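Local coordinates for protein putative polysaccharide binding proteins (DUF1812) (Bacteroides thetaiotaomicron VPI-5482, PDB 3GF8) that is probably a lipid-anchored outer-membrane component of the FimB/Mfa2 family that takes part in fimbrial assembly, though its exact function is not established, at residues A[83-88]-A[121-126]; A[89-94]-A[104-109]; A[145-150]-A[263-268]. One frame throughout, in Å; residues are numbered along the deposited sequence.

Interaction 1 lies between the other two: its centre is about 11 Å from that of interaction 2 and about 12 Å from that of interaction 3, whereas those two are about 20 Å apart. Interaction 2 belongs to the excursion that leaves at 83-88 and returns at 121-126. Two probable hydrogen bonds join interactions 1 and 2, Tyr89 OH with Glu121 O at 2.6 Å and Asp87 O with Lys109 NZ at 2.7 Å. Interactions 1 and 3 share the pairing of strands 124-133 and 139-158, and Tyr89 OH reaches Thr149 CG2 of interaction 3 at 3.3 Å. The 1,2-ethanediol at interaction 3, probably from the crystallisation liquor, marks no known site.

Interaction 1 (A[83-88]-A[121-126]); sequences AGARDS and ETLWYG
The indole of Trp124 meets the carbonyl oxygen of Ala83 at its edge, in the ring plane, with Trp124 CE3 3.8 Å from Ala83 O. One face of the ring carries Thr122 CG2 from its own segment, offset toward the rim, and Tyr22 adds an edge-to-face contact. Beside the ring, Ala83 and Trp124 form an antiparallel hydrogen-bonded pair: Trp124 N reaches Ala83 O at 2.8 Å in an almost straight bond (179°), and Ala83 N returns the bond to Trp124 O. The next residue, Gly84, has positive phi, and its CA makes a CA-H...O contact with Thr122 O at 3.4 Å. Leu123 CD1 packs on Ala85 CB.

The second flat group is the Glu121 carboxylate, carried to the loop residues 86-88 by a side chain that starts folded over its own backbone (chi1 73°) and bends at chi2. Its two oxygens have different tasks. Glu121 OE2 takes Arg86 N at 2.8 Å on its anti lone pair and Ser88 N at 3.0 Å on its syn lone pair, the latter bond being much straighter. Glu121 OE1 accepts from Ser88 OG at 2.5 Å, on the syn side but 30° out of the carboxylate plane. The arginine head itself turns elsewhere, to salt bridges with Glu57 and Asp37.

Three donors thus grip one carboxylate and fix its rotation, so that Glu121 holds the end of the loop that leads from strand 75-83 into strand 89-91; these bonds would probably stabilise its ionised form.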
loop_
_atom_site.group_PDB
_atom_site.type_symbol
_atom_site.label_atom_id
_atom_site.label_comp_id
_atom_site.label_asym_id
_atom_site.label_seq_id
_atom_site.Cartn_x
_atom_site.Cartn_y
_atom_site.Cartn_z
ATOM N N ALA A 83 3.048 -10.984 0.253
ATOM C CA ALA A 83 4.471 -10.862 0.050
ATOM C C ALA A 83 4.952 -9.670 0.868
ATOM O O ALA A 83 4.255 -8.666 0.993
ATOM C CB ALA A 83 4.812 -10.697 -1.455
ATOM N N GLY A 84 6.160 -9.809 1.418
ATOM C CA GLY A 84 6.719 -8.813 2.314
ATOM C C GLY A 84 6.235 -8.791 3.763
ATOM O O GLY A 84 6.770 -8.012 4.531
ATOM N N ALA A 85 5.248 -9.625 4.155
ATOM C CA ALA A 85 4.634 -9.491 5.489
ATOM C C ALA A 85 5.585 -10.030 6.553
ATOM O O ALA A 85 5.977 -11.198 6.519
ATOM C CB ALA A 85 3.245 -10.165 5.583
ATOM N N ARG A 86 5.983 -9.155 7.466
ATOM C CA ARG A 86 6.850 -9.538 8.590
ATOM C C ARG A 86 6.245 -8.998 9.872
ATOM O O ARG A 86 5.045 -9.189 10.098
ATOM C CB ARG A 86 8.281 -9.068 8.352
ATOM C CG ARG A 86 8.915 -9.741 7.130
ATOM C CD ARG A 86 10.330 -9.235 6.943
ATOM N NE ARG A 86 10.967 -9.707 5.723
ATOM C CZ ARG A 86 11.668 -10.826 5.621
ATOM N NH1 ARG A 86 11.827 -11.616 6.669
ATOM N NH2 ARG A 86 12.199 -11.169 4.456
ATOM N N ASP A 87 7.011 -8.281 10.683
ATOM C CA ASP A 87 6.546 -7.911 12.016
ATOM C C ASP A 87 5.435 -6.902 12.116
ATOM O O ASP A 87 4.834 -6.803 13.171
ATOM C CB ASP A 87 7.696 -7.401 12.848
ATOM C CG ASP A 87 8.674 -8.492 13.173
ATOM O OD1 ASP A 87 8.225 -9.656 13.316
ATOM O OD2 ASP A 87 9.891 -8.199 13.272
ATOM N N SER A 88 5.140 -6.156 11.064
ATOM C CA SER A 88 4.094 -5.142 11.165
ATOM C C SER A 88 2.699 -5.701 11.137
ATOM O O SER A 88 1.749 -5.022 11.571
ATOM C CB SER A 88 4.214 -4.093 10.077
ATOM O OG SER A 88 5.473 -3.456 10.144
ATOM N N GLU A 121 7.433 -2.404 6.661
ATOM C CA GLU A 121 7.966 -3.195 5.546
ATOM C C GLU A 121 6.870 -3.330 4.479
ATOM O O GLU A 121 5.644 -3.489 4.794
ATOM C CB GLU A 121 8.486 -4.558 6.021
ATOM C CG GLU A 121 7.421 -5.589 6.409
ATOM C CD GLU A 121 6.891 -5.486 7.833
ATOM O OE1 GLU A 121 7.133 -4.484 8.518
ATOM O OE2 GLU A 121 6.215 -6.441 8.285
ATOM N N THR A 122 7.299 -3.188 3.232
ATOM C CA THR A 122 6.396 -3.063 2.109
ATOM C C THR A 122 5.646 -4.366 1.934
ATOM O O THR A 122 6.231 -5.468 2.047
ATOM C CB THR A 122 7.137 -2.689 0.830
ATOM O OG1 THR A 122 7.680 -1.386 1.010
ATOM C CG2 THR A 122 6.199 -2.702 -0.405
ATOM N N LEU A 123 4.337 -4.195 1.726
ATOM C CA LEU A 123 3.398 -5.279 1.655
ATOM C C LEU A 123 2.800 -5.393 0.240
ATOM O O LEU A 123 2.332 -4.386 -0.311
ATOM C CB LEU A 123 2.268 -5.039 2.654
ATOM C CG LEU A 123 1.241 -6.161 2.723
ATOM C CD1 LEU A 123 1.895 -7.406 3.335
ATOM C CD2 LEU A 123 0.039 -5.693 3.535
ATOM N N TRP A 124 2.838 -6.605 -0.326
ATOM C CA TRP A 124 2.164 -6.891 -1.608
ATOM C C TRP A 124 1.112 -7.980 -1.455
ATOM O O TRP A 124 1.308 -8.952 -0.712
ATOM C CB TRP A 124 3.154 -7.358 -2.699
ATOM C CG TRP A 124 4.155 -6.354 -3.187
ATOM C CD1 TRP A 124 4.047 -5.564 -4.291
ATOM C CD2 TRP A 124 5.451 -6.082 -2.624
ATOM N NE1 TRP A 124 5.187 -4.799 -4.441
ATOM C CE2 TRP A 124 6.059 -5.091 -3.430
ATOM C CE3 TRP A 124 6.146 -6.561 -1.512
ATOM C CZ2 TRP A 124 7.327 -4.563 -3.145
ATOM C CZ3 TRP A 124 7.419 -6.037 -1.237
ATOM C CH2 TRP A 124 7.991 -5.057 -2.061
ATOM N N TYR A 125 0.009 -7.813 -2.194
ATOM C CA TYR A 125 -1.089 -8.776 -2.246
ATOM C C TYR A 125 -0.984 -9.580 -3.533
ATOM O O TYR A 125 -0.751 -9.030 -4.608
ATOM C CB TYR A 125 -2.425 -8.041 -2.177
ATOM C CG TYR A 125 -3.592 -8.931 -2.471
ATOM C CD1 TYR A 125 -4.063 -9.827 -1.514
ATOM C CD2 TYR A 125 -4.232 -8.891 -3.712
ATOM C CE1 TYR A 125 -5.141 -10.664 -1.782
ATOM C CE2 TYR A 125 -5.317 -9.715 -3.991
ATOM C CZ TYR A 125 -5.758 -10.617 -3.031
ATOM O OH TYR A 125 -6.808 -11.448 -3.307
ATOM N N GLY A 126 -1.116 -10.898 -3.413
ATOM C CA GLY A 126 -1.010 -11.794 -4.549
ATOM C C GLY A 126 -2.396 -12.236 -4.876
ATOM O O GLY A 126 -3.027 -12.905 -4.062
#

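Interaction 2 (A[89-94]-A[104-109]); sequences YDITSL and LKLKLK
A two-stranded antiparallel pairing joins 89-91 to 105-108, the former at the outside of a three-stranded sheet completed by 180-182. Asp90 and Lys107 are the hydrogen-bonded pair, with Lys107 N to Asp90 O at 2.8 Å and Asp90 N to Lys107 O at 3.0 Å. Thr92 continues the pattern twice: its N bonds to Lys105 O, and its OG1, turned toward 104-109 by a chi1 of 50°, accepts from Lys105 N at 3.0 Å. OG1 also bonds to Asp103 O.

One face is apolar. Leu106 CD2 slants past Tyr89 CD1 at 3.7 Å, and Leu106 CD1 meets Ile91 CG1. Leu104 CD1 lies alongside Ile91 CG2 at 3.6 Å. On the Asp90 and Lys107 side, Lys109 from just past the strand end crosses Asp90 at about a right angle, its CE 3.1 Å from Asp90 OD1. Lys109 NZ stays 4.1 Å from Asp90 OD1, too far for a salt bridge, and bonds instead to Asp87 O and to a water that donates to Tyr89 O.

The apolar face covers strands 75-83 (Met80, Trp82) and 38-44 (Tyr42, Phe44), with Asp90 and Lys107 opposite: an amphipathic beta hairpin laid over a larger sheet.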
loop_
_atom_site.group_PDB
_atom_site.type_symbol
_atom_site.label_atom_id
_atom_site.label_comp_id
_atom_site.label_asym_id
_atom_site.label_seq_id
_atom_site.Cartn_x
_atom_site.Cartn_y
_atom_site.Cartn_z
ATOM N N TYR A 89 2.561 -6.941 10.677
ATOM C CA TYR A 89 1.253 -7.456 10.362
ATOM C C TYR A 89 0.996 -8.761 11.084
ATOM O O TYR A 89 1.903 -9.564 11.215
ATOM C CB TYR A 89 1.174 -7.694 8.861
ATOM C CG TYR A 89 1.746 -6.576 8.046
ATOM C CD1 TYR A 89 1.022 -5.421 7.849
ATOM C CD2 TYR A 89 2.999 -6.665 7.463
ATOM C CE1 TYR A 89 1.508 -4.369 7.098
ATOM C CE2 TYR A 89 3.493 -5.613 6.686
ATOM C CZ TYR A 89 2.734 -4.464 6.508
ATOM O OH TYR A 89 3.184 -3.361 5.765
ATOM N N ASP A 90 -0.245 -8.947 11.543
ATOM C CA ASP A 90 -0.750 -10.274 11.923
ATOM C C ASP A 90 -1.608 -10.805 10.823
ATOM O O ASP A 90 -2.582 -10.151 10.429
ATOM C CB ASP A 90 -1.600 -10.219 13.202
ATOM C CG ASP A 90 -0.767 -9.853 14.430
ATOM O OD1 ASP A 90 0.309 -10.472 14.663
ATOM O OD2 ASP A 90 -1.181 -8.922 15.141
ATOM N N ILE A 91 -1.269 -11.997 10.354
ATOM C CA ILE A 91 -2.083 -12.705 9.381
ATOM C C ILE A 91 -2.707 -13.854 10.158
ATOM O O ILE A 91 -2.009 -14.582 10.846
ATOM C CB ILE A 91 -1.238 -13.246 8.208
ATOM C CG1 ILE A 91 -0.450 -12.096 7.525
ATOM C CG2 ILE A 91 -2.140 -13.991 7.206
ATOM C CD1 ILE A 91 0.732 -12.561 6.553
ATOM N N THR A 92 -4.019 -14.012 10.079
ATOM C CA THR A 92 -4.692 -15.099 10.799
ATOM C C THR A 92 -4.065 -16.460 10.447
ATOM O O THR A 92 -3.616 -16.683 9.304
ATOM C CB THR A 92 -6.203 -15.107 10.502
ATOM O OG1 THR A 92 -6.395 -15.052 9.111
ATOM C CG2 THR A 92 -6.914 -13.860 11.079
ATOM N N SER A 93 -4.010 -17.354 11.427
ATOM C CA SER A 93 -3.567 -18.743 11.195
ATOM C C SER A 93 -4.702 -19.667 10.974
ATOM O O SER A 93 -5.628 -19.767 11.799
ATOM C CB SER A 93 -2.795 -19.317 12.371
ATOM O OG SER A 93 -1.817 -18.418 12.715
ATOM N N LEU A 94 -4.578 -20.403 9.888
ATOM C CA LEU A 94 -5.660 -21.224 9.371
ATOM C C LEU A 94 -5.426 -22.681 9.754
ATOM O O LEU A 94 -4.301 -23.116 10.010
ATOM C CB LEU A 94 -5.737 -21.059 7.841
ATOM C CG LEU A 94 -6.137 -19.675 7.292
ATOM C CD1 LEU A 94 -6.497 -19.797 5.820
ATOM C CD2 LEU A 94 -7.264 -18.956 8.038
ATOM N N LEU A 104 -8.983 -15.828 6.140
ATOM C CA LEU A 104 -7.637 -15.260 5.999
ATOM C C LEU A 104 -7.722 -13.732 6.004
ATOM O O LEU A 104 -8.366 -13.130 5.130
ATOM C CB LEU A 104 -6.967 -15.726 4.694
ATOM C CG LEU A 104 -5.488 -15.361 4.548
ATOM C CD1 LEU A 104 -4.752 -16.009 5.656
ATOM C CD2 LEU A 104 -4.890 -15.788 3.215
ATOM N N LYS A 105 -7.092 -13.113 6.999
ATOM C CA LYS A 105 -7.159 -11.670 7.135
ATOM C C LYS A 105 -5.803 -11.193 7.593
ATOM O O LYS A 105 -5.130 -11.889 8.316
ATOM C CB LYS A 105 -8.204 -11.305 8.165
ATOM C CG LYS A 105 -9.563 -11.938 7.906
ATOM C CD LYS A 105 -10.567 -11.513 8.934
ATOM C CE LYS A 105 -11.930 -11.985 8.528
ATOM N NZ LYS A 105 -12.794 -12.005 9.686
ATOM N N LEU A 106 -5.429 -9.990 7.182
ATOM C CA LEU A 106 -4.158 -9.398 7.535
ATOM C C LEU A 106 -4.523 -8.109 8.252
ATOM O O LEU A 106 -5.364 -7.332 7.785
ATOM C CB LEU A 106 -3.329 -9.166 6.291
ATOM C CG LEU A 106 -1.914 -8.555 6.428
ATOM C CD1 LEU A 106 -0.991 -9.014 5.325
ATOM C CD2 LEU A 106 -1.985 -7.070 6.423
ATOM N N LYS A 107 -3.936 -7.906 9.421
ATOM C CA LYS A 107 -4.220 -6.697 10.179
ATOM C C LYS A 107 -2.920 -5.991 10.535
ATOM O O LYS A 107 -1.993 -6.608 11.045
ATOM C CB LYS A 107 -5.056 -7.021 11.413
ATOM C CG LYS A 107 -5.390 -5.792 12.206
ATOM C CD LYS A 107 -6.128 -6.096 13.483
ATOM C CE LYS A 107 -7.636 -5.949 13.293
ATOM N NZ LYS A 107 -8.396 -6.303 14.519
ATOM N N LEU A 108 -2.824 -4.701 10.210
ATOM C CA LEU A 108 -1.684 -3.890 10.659
ATOM C C LEU A 108 -1.744 -3.813 12.183
ATOM O O LEU A 108 -2.801 -3.521 12.744
ATOM C CB LEU A 108 -1.754 -2.475 10.066
ATOM C CG LEU A 108 -0.721 -1.424 10.457
ATOM C CD1 LEU A 108 0.688 -1.835 10.051
ATOM C CD2 LEU A 108 -1.098 -0.020 9.839
ATOM N N LYS A 109 -0.633 -4.120 12.849
ATOM C CA LYS A 109 -0.575 -4.075 14.294
ATOM C C LYS A 109 -0.665 -2.640 14.768
ATOM O O LYS A 109 -0.059 -1.736 14.165
ATOM C CB LYS A 109 0.740 -4.693 14.785
ATOM C CG LYS A 109 0.829 -6.220 14.534
ATOM C CD LYS A 109 2.114 -6.746 15.158
ATOM C CE LYS A 109 2.428 -8.169 14.816
ATOM N NZ LYS A 109 3.882 -8.441 15.051
HETATM O O HOH W 1 3.781 -10.638 12.775
#

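Interaction 3 (A[145-150]-A[263-268]); sequences LIRDTK and RQSNYH. With EDO (1,2-ethanediol), chain B.
Ser265 wedges between Arg147 and Lys150, and here the packing is close. Ser265 CB lies over one face of the guanidinium, 3.2 Å from Arg147 NE and offset toward the rim, while Ser265 OG accepts from Lys150 NZ at 2.6 Å. The lysine, bent at CG (chi2 -68°), folds its amine back among carbonyl oxygens: Lys150 NZ also bonds to Gln264 O at 3.2 Å, to Arg147 O within its own segment and to Leu261 O in the helix. The carbonyls of Gln264 and Arg147 are both met from well above their planes. Four oxygens surround the buried ammonium, so its three N-H groups are probably shared among them. Arg147 NE is held by Thr149 O at 3.0 Å, which helps keep the guanidinium beneath the serine.

At Asn266 the contact is looser and wetter. Its amide stands almost perpendicular (87°) to the guanidinium, and a water bridges the two, accepting from Arg147 NH2 at 3.1 Å and Asn266 ND2 at 2.8 Å. The same ND2 donates to O1 of a 1,2-ethanediol.

The contact thus fastens the link between helix 257-263 and strand 266-273 to strand 139-158, which runs parallel to 266-273. Thr122 and Trp124 cover Arg147 from the region of strand 124-133.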
loop_
_atom_site.group_PDB
_atom_site.type_symbol
_atom_site.label_atom_id
_atom_site.label_comp_id
_atom_site.label_asym_id
_atom_site.label_seq_id
_atom_site.Cartn_x
_atom_site.Cartn_y
_atom_site.Cartn_z
ATOM N N LEU A 145 1.234 -9.510 -8.220
ATOM C CA LEU A 145 1.389 -8.765 -6.962
ATOM C C LEU A 145 0.998 -7.311 -7.109
ATOM O O LEU A 145 1.411 -6.629 -8.078
ATOM C CB LEU A 145 2.840 -8.818 -6.461
ATOM C CG LEU A 145 3.288 -10.197 -6.022
ATOM C CD1 LEU A 145 4.811 -10.201 -5.623
ATOM C CD2 LEU A 145 2.370 -10.661 -4.921
ATOM N N ILE A 146 0.246 -6.849 -6.116
ATOM C CA ILE A 146 -0.250 -5.480 -6.031
ATOM C C ILE A 146 0.248 -4.847 -4.737
ATOM O O ILE A 146 0.039 -5.401 -3.640
ATOM C CB ILE A 146 -1.798 -5.505 -6.026
ATOM C CG1 ILE A 146 -2.315 -6.049 -7.377
ATOM C CG2 ILE A 146 -2.384 -4.109 -5.733
ATOM C CD1 ILE A 146 -3.756 -6.185 -7.408
ATOM N N ARG A 147 0.861 -3.671 -4.845
ATOM C CA ARG A 147 1.437 -3.034 -3.688
ATOM C C ARG A 147 0.366 -2.376 -2.887
ATOM O O ARG A 147 -0.455 -1.631 -3.431
ATOM C CB ARG A 147 2.521 -2.024 -4.059
ATOM C CG ARG A 147 3.237 -1.503 -2.847
ATOM C CD ARG A 147 4.568 -0.822 -3.174
ATOM N NE ARG A 147 4.948 0.081 -2.092
ATOM C CZ ARG A 147 6.049 0.812 -2.073
ATOM N NH1 ARG A 147 6.898 0.799 -3.090
ATOM N NH2 ARG A 147 6.306 1.574 -1.033
ATOM N N ASP A 148 0.373 -2.659 -1.579
ATOM C CA ASP A 148 -0.692 -2.189 -0.689
ATOM C C ASP A 148 -0.262 -1.043 0.235
ATOM O O ASP A 148 -1.105 -0.270 0.742
ATOM C CB ASP A 148 -1.185 -3.366 0.175
ATOM C CG ASP A 148 -2.254 -4.215 -0.508
ATOM O OD1 ASP A 148 -2.708 -3.888 -1.628
ATOM O OD2 ASP A 148 -2.647 -5.229 0.101
ATOM N N THR A 149 1.035 -0.956 0.504
ATOM C CA THR A 149 1.555 0.074 1.372
ATOM C C THR A 149 2.026 1.259 0.511
ATOM O O THR A 149 2.592 1.078 -0.578
ATOM C CB THR A 149 2.661 -0.457 2.265
ATOM O OG1 THR A 149 3.590 -1.203 1.488
ATOM C CG2 THR A 149 2.076 -1.346 3.357
ATOM N N LYS A 150 1.751 2.468 1.006
ATOM C CA LYS A 150 1.939 3.683 0.234
ATOM C C LYS A 150 2.792 4.691 1.038
ATOM O O LYS A 150 2.493 5.027 2.195
ATOM C CB LYS A 150 0.566 4.257 -0.127
ATOM C CG LYS A 150 -0.332 3.276 -0.841
ATOM C CD LYS A 150 0.179 2.934 -2.276
ATOM C CE LYS A 150 -0.329 1.584 -2.764
ATOM N NZ LYS A 150 -0.029 1.333 -4.228
ATOM N N ARG A 263 -1.069 1.371 -8.656
ATOM C CA ARG A 263 0.200 1.309 -9.383
ATOM C C ARG A 263 1.282 2.186 -8.790
ATOM O O ARG A 263 2.449 1.825 -8.806
ATOM C CB ARG A 263 0.011 1.715 -10.841
ATOM C CG ARG A 263 -0.367 0.595 -11.767
ATOM C CD ARG A 263 -0.314 1.121 -13.190
ATOM N NE ARG A 263 -0.981 0.228 -14.117
ATOM C CZ ARG A 263 -0.419 -0.829 -14.694
ATOM N NH1 ARG A 263 0.858 -1.160 -14.478
ATOM N NH2 ARG A 263 -1.156 -1.556 -15.521
ATOM N N GLN A 264 0.894 3.367 -8.314
ATOM C CA GLN A 264 1.835 4.315 -7.738
ATOM C C GLN A 264 1.908 4.104 -6.241
ATOM O O GLN A 264 0.873 4.114 -5.556
ATOM C CB GLN A 264 1.367 5.757 -8.033
ATOM C CG GLN A 264 2.327 6.863 -7.555
ATOM C CD GLN A 264 3.771 6.599 -7.977
ATOM O OE1 GLN A 264 4.458 5.796 -7.356
ATOM N NE2 GLN A 264 4.224 7.264 -9.035
ATOM N N SER A 265 3.111 3.936 -5.707
ATOM C CA SER A 265 3.216 3.823 -4.255
ATOM C C SER A 265 4.156 4.815 -3.595
ATOM O O SER A 265 4.358 4.759 -2.374
ATOM C CB SER A 265 3.569 2.374 -3.861
ATOM O OG SER A 265 2.584 1.484 -4.356
ATOM N N ASN A 266 4.760 5.700 -4.384
ATOM C CA ASN A 266 5.499 6.813 -3.830
ATOM C C ASN A 266 4.944 8.113 -4.324
ATOM O O ASN A 266 4.951 8.373 -5.524
ATOM C CB ASN A 266 6.954 6.753 -4.231
ATOM C CG ASN A 266 7.607 5.520 -3.762
ATOM O OD1 ASN A 266 7.744 4.561 -4.512
ATOM N ND2 ASN A 266 7.983 5.503 -2.491
ATOM N N TYR A 267 4.520 8.951 -3.390
ATOM C CA TYR A 267 3.876 10.200 -3.711
ATOM C C TYR A 267 4.618 11.317 -3.026
ATOM O O TYR A 267 4.649 11.387 -1.807
ATOM C CB TYR A 267 2.447 10.166 -3.212
ATOM C CG TYR A 267 1.564 9.122 -3.851
ATOM C CD1 TYR A 267 1.531 7.837 -3.378
ATOM C CD2 TYR A 267 0.727 9.449 -4.909
ATOM C CE1 TYR A 267 0.711 6.891 -3.948
ATOM C CE2 TYR A 267 -0.099 8.499 -5.486
ATOM C CZ TYR A 267 -0.093 7.228 -5.002
ATOM O OH TYR A 267 -0.916 6.293 -5.558
ATOM N N HIS A 268 5.251 12.181 -3.797
ATOM C CA HIS A 268 5.874 13.343 -3.229
ATOM C C HIS A 268 5.019 14.520 -3.599
ATOM O O HIS A 268 4.977 14.912 -4.764
ATOM C CB HIS A 268 7.272 13.540 -3.782
ATOM C CG HIS A 268 7.979 14.714 -3.184
ATOM N ND1 HIS A 268 9.287 15.022 -3.474
ATOM C CD2 HIS A 268 7.567 15.646 -2.291
ATOM C CE1 HIS A 268 9.647 16.105 -2.810
ATOM N NE2 HIS A 268 8.621 16.507 -2.084
HETATM C C1 EDO B . 8.276 9.304 -1.795
HETATM O O1 EDO B . 8.526 7.897 -1.623
HETATM C C2 EDO B . 9.603 10.058 -1.740
HETATM O O2 EDO B . 9.780 10.937 -2.865
HETATM O O HOH W 2 8.937 2.944 -1.936
#